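Local structure of N-acetyltransferase (Trypanosoma brucei, 3I3G) at residues R59-V68 and V78-Q86. The protein probably transfers the acetyl group of acetyl-CoA to D-glucosamine 6-phosphate, a step toward UDP-N-acetylglucosamine. Numbering follows the deposited sequence.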
loop_
_atom_site.group_PDB
_atom_site.type_symbol
_atom_site.label_atom_id
_atom_site.label_comp_id
_atom_site.label_asym_id
_atom_site.label_seq_id
_atom_site.Cartn_x
_atom_site.Cartn_y
_atom_site.Cartn_z
ATOM N N ARG A 59 -0.159 13.362 -0.047
ATOM C CA ARG A 59 0.647 12.227 0.392
ATOM C C ARG A 59 0.913 12.264 1.896
ATOM O O ARG A 59 0.819 11.238 2.571
ATOM C CB ARG A 59 1.958 12.151 -0.399
ATOM C CG ARG A 59 1.771 11.684 -1.838
ATOM C CD ARG A 59 3.042 11.833 -2.663
ATOM N NE ARG A 59 4.136 11.004 -2.163
ATOM C CZ ARG A 59 4.316 9.726 -2.483
ATOM N NH1 ARG A 59 5.342 9.053 -1.981
ATOM N NH2 ARG A 59 3.468 9.115 -3.301
ATOM N N ARG A 60 1.235 13.441 2.421
ATOM C CA ARG A 60 1.423 13.590 3.862
ATOM C C ARG A 60 0.127 13.288 4.604
ATOM O O ARG A 60 0.141 12.697 5.684
ATOM C CB ARG A 60 1.912 14.997 4.214
ATOM C CG ARG A 60 3.399 15.215 3.994
ATOM C CD ARG A 60 3.864 16.505 4.658
ATOM N NE ARG A 60 3.028 17.640 4.281
ATOM C CZ ARG A 60 3.211 18.370 3.187
ATOM N NH1 ARG A 60 4.205 18.082 2.360
ATOM N NH2 ARG A 60 2.399 19.385 2.921
ATOM N N ARG A 61 -0.992 13.698 4.013
ATOM C CA ARG A 61 -2.309 13.438 4.584
ATOM C C ARG A 61 -2.574 11.941 4.680
ATOM O O ARG A 61 -3.284 11.481 5.575
ATOM C CB ARG A 61 -3.396 14.100 3.736
ATOM C CG ARG A 61 -3.419 15.614 3.829
ATOM C CD ARG A 61 -3.697 16.058 5.253
ATOM N NE ARG A 61 -4.040 17.472 5.334
ATOM C CZ ARG A 61 -4.442 18.077 6.446
ATOM N NH1 ARG A 61 -4.551 17.388 7.573
ATOM N NH2 ARG A 61 -4.736 19.370 6.435
ATOM N N ALA A 62 -2.001 11.188 3.748
ATOM C CA ALA A 62 -2.158 9.739 3.725
ATOM C C ALA A 62 -1.150 9.063 4.651
ATOM O O ALA A 62 -1.087 7.836 4.724
ATOM C CB ALA A 62 -2.015 9.215 2.303
ATOM N N GLY A 63 -0.368 9.873 5.357
ATOM C CA GLY A 63 0.622 9.357 6.298
ATOM C C GLY A 63 1.857 8.804 5.616
ATOM O O GLY A 63 2.667 8.119 6.240
ATOM N N ILE A 64 2.001 9.101 4.329
ATOM C CA ILE A 64 3.156 8.641 3.566
ATOM C C ILE A 64 4.406 9.430 3.933
ATOM O O ILE A 64 4.386 10.661 3.981
ATOM C CB ILE A 64 2.920 8.766 2.049
ATOM C CG1 ILE A 64 1.715 7.930 1.623
ATOM C CG2 ILE A 64 4.162 8.340 1.280
ATOM C CD1 ILE A 64 1.360 8.082 0.161
ATOM N N VAL A 65 5.492 8.711 4.193
ATOM C CA VAL A 65 6.781 9.332 4.461
ATOM C C VAL A 65 7.729 9.059 3.300
ATOM O O VAL A 65 7.867 7.918 2.858
ATOM C CB VAL A 65 7.418 8.785 5.749
ATOM C CG1 VAL A 65 8.753 9.467 6.011
ATOM C CG2 VAL A 65 6.480 8.970 6.929
ATOM N N THR A 66 8.375 10.107 2.804
ATOM C CA THR A 66 9.341 9.950 1.726
ATOM C C THR A 66 10.733 10.385 2.170
ATOM O O THR A 66 10.936 11.527 2.584
ATOM C CB THR A 66 8.934 10.745 0.470
ATOM O OG1 THR A 66 7.638 10.318 0.031
ATOM C CG2 THR A 66 9.940 10.518 -0.649
ATOM N N LYS A 67 11.684 9.462 2.091
ATOM C CA LYS A 67 13.071 9.765 2.407
ATOM C C LYS A 67 13.853 9.901 1.110
ATOM O O LYS A 67 13.638 9.142 0.167
ATOM C CB LYS A 67 13.680 8.666 3.279
ATOM C CG LYS A 67 12.934 8.420 4.580
ATOM C CD LYS A 67 12.880 9.678 5.434
ATOM C CE LYS A 67 14.252 10.051 5.967
ATOM N NZ LYS A 67 14.714 9.111 7.028
ATOM N N VAL A 68 14.755 10.874 1.062
ATOM C CA VAL A 68 15.535 11.116 -0.143
ATOM C C VAL A 68 17.016 11.288 0.166
ATOM O O VAL A 68 17.392 11.712 1.260
ATOM C CB VAL A 68 15.053 12.381 -0.883
ATOM C CG1 VAL A 68 13.611 12.221 -1.331
ATOM C CG2 VAL A 68 15.212 13.606 0.007
ATOM N N VAL A 78 18.980 12.530 -5.679
ATOM C CA VAL A 78 19.563 11.404 -6.402
ATOM C C VAL A 78 19.081 10.048 -5.891
ATOM O O VAL A 78 19.517 9.004 -6.376
ATOM C CB VAL A 78 21.101 11.441 -6.341
ATOM C CG1 VAL A 78 21.624 12.711 -6.994
ATOM C CG2 VAL A 78 21.576 11.338 -4.901
ATOM N N GLY A 79 18.180 10.068 -4.914
ATOM C CA GLY A 79 17.624 8.835 -4.368
ATOM C C GLY A 79 16.338 9.081 -3.608
ATOM O O GLY A 79 16.194 10.097 -2.929
ATOM N N SER A 80 15.396 8.150 -3.722
ATOM C CA SER A 80 14.122 8.283 -3.029
ATOM C C SER A 80 13.476 6.935 -2.731
ATOM O O SER A 80 13.618 5.978 -3.495
ATOM C CB SER A 80 13.155 9.148 -3.840
ATOM O OG SER A 80 11.928 9.321 -3.149
ATOM N N ALA A 81 12.763 6.878 -1.613
ATOM C CA ALA A 81 11.982 5.707 -1.235
ATOM C C ALA A 81 10.880 6.152 -0.284
ATOM O O ALA A 81 11.120 6.951 0.619
ATOM C CB ALA A 81 12.869 4.664 -0.578
ATOM N N SER A 82 9.670 5.643 -0.491
ATOM C CA SER A 82 8.526 6.067 0.312
ATOM C C SER A 82 7.994 4.944 1.195
ATOM O O SER A 82 8.112 3.766 0.857
ATOM C CB SER A 82 7.413 6.614 -0.583
ATOM O OG SER A 82 7.823 7.806 -1.231
ATOM N N LEU A 83 7.407 5.321 2.326
ATOM C CA LEU A 83 6.900 4.351 3.289
ATOM C C LEU A 83 5.469 4.671 3.707
ATOM O O LEU A 83 5.159 5.796 4.098
ATOM C CB LEU A 83 7.802 4.306 4.524
ATOM C CG LEU A 83 7.356 3.366 5.645
ATOM C CD1 LEU A 83 7.352 1.925 5.159
ATOM C CD2 LEU A 83 8.244 3.520 6.873
ATOM N N MET A 84 4.602 3.669 3.620
ATOM C CA MET A 84 3.221 3.804 4.062
ATOM C C MET A 84 2.958 2.795 5.171
ATOM O O MET A 84 2.960 1.590 4.933
ATOM C CB MET A 84 2.259 3.563 2.898
ATOM C CG MET A 84 2.538 4.411 1.668
ATOM S SD MET A 84 1.378 4.087 0.326
ATOM C CE MET A 84 1.547 2.312 0.147
ATOM N N ILE A 85 2.744 3.289 6.385
ATOM C CA ILE A 85 2.490 2.412 7.521
ATOM C C ILE A 85 0.993 2.206 7.733
ATOM O O ILE A 85 0.263 3.143 8.053
ATOM C CB ILE A 85 3.145 2.939 8.808
ATOM C CG1 ILE A 85 4.667 2.967 8.648
ATOM C CG2 ILE A 85 2.749 2.075 9.995
ATOM C CD1 ILE A 85 5.412 3.407 9.893
ATOM N N GLN A 86 0.543 0.970 7.548
ATOM C CA GLN A 86 -0.878 0.657 7.637
ATOM C C GLN A 86 -1.198 -0.272 8.802
ATOM O O GLN A 86 -0.762 -1.425 8.826
ATOM C CB GLN A 86 -1.369 0.048 6.325
ATOM C CG GLN A 86 -1.477 1.047 5.187
ATOM C CD GLN A 86 -1.762 0.383 3.858
ATOM O OE1 GLN A 86 -1.323 -0.740 3.606
ATOM N NE2 GLN A 86 -2.500 1.073 2.997
HETATM O O HOH W 1 4.079 5.981 6.794
HETATM O O HOH W 2 0.779 6.181 7.846
#
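Thr-66 and Ser-82 meet hydroxyl to hydroxyl across the antiparallel beta hairpin of strands 65-71 and 76-86, in the central sheet of this GNAT-family domain; the short strand axes run at 158°. The two form a non-hydrogen-bonded pair, which brings the side chains close enough for a hydrogen bond of 2.8 Å between Thr-66 OG1 and Ser-82 OG. Both oxygens lie anti to their own carbonyl carbons (chi1 -58° in Thr-66, -66° in Ser-82). This leaves the methyl CG2 of Thr-66 to lean the other way along the strand, 3.4 Å from Ser-80 OG, whose hydroxyl is hydrogen-bonded to His-34 of helix 31-38.

From the end of helix 49-61, Arg-59 brings its guanidinium to the same hydroxyls with an edge rather than a face. NH1 lies 2.9 Å from Ser-82 OG, but the poor angle argues against a hydrogen bond; NH2 instead donates to the carbonyl of Pro-87 in the second subunit, so the group reaches the dimer interface. Ile-64 CD1 sits over one guanidinium face, displaced from its centre. Ile-64 in turn runs alongside Met-84, the two chains heading in a common direction, with Ile-64 CG1 3.6 Å from Met-84 CG.

On the other sheet face, Val-65, Lys-67, Ala-81 and Leu-83 belong to the hydrogen-bonded pairs. Leu-83 and Ala-81 pack on helix 113-127, and Lys-67 forms a salt bridge with Asp-120 there. Reciprocal backbone bonds join Val-65 to Leu-83 and Lys-67 to Ala-81. Beyond the Val-65/Leu-83 pair, next to the Schellman motif at Gly-63, a water bridges the strands: it accepts from Ile-85 N at 3.0 Å and lies 2.6 Å from Gly-63 O.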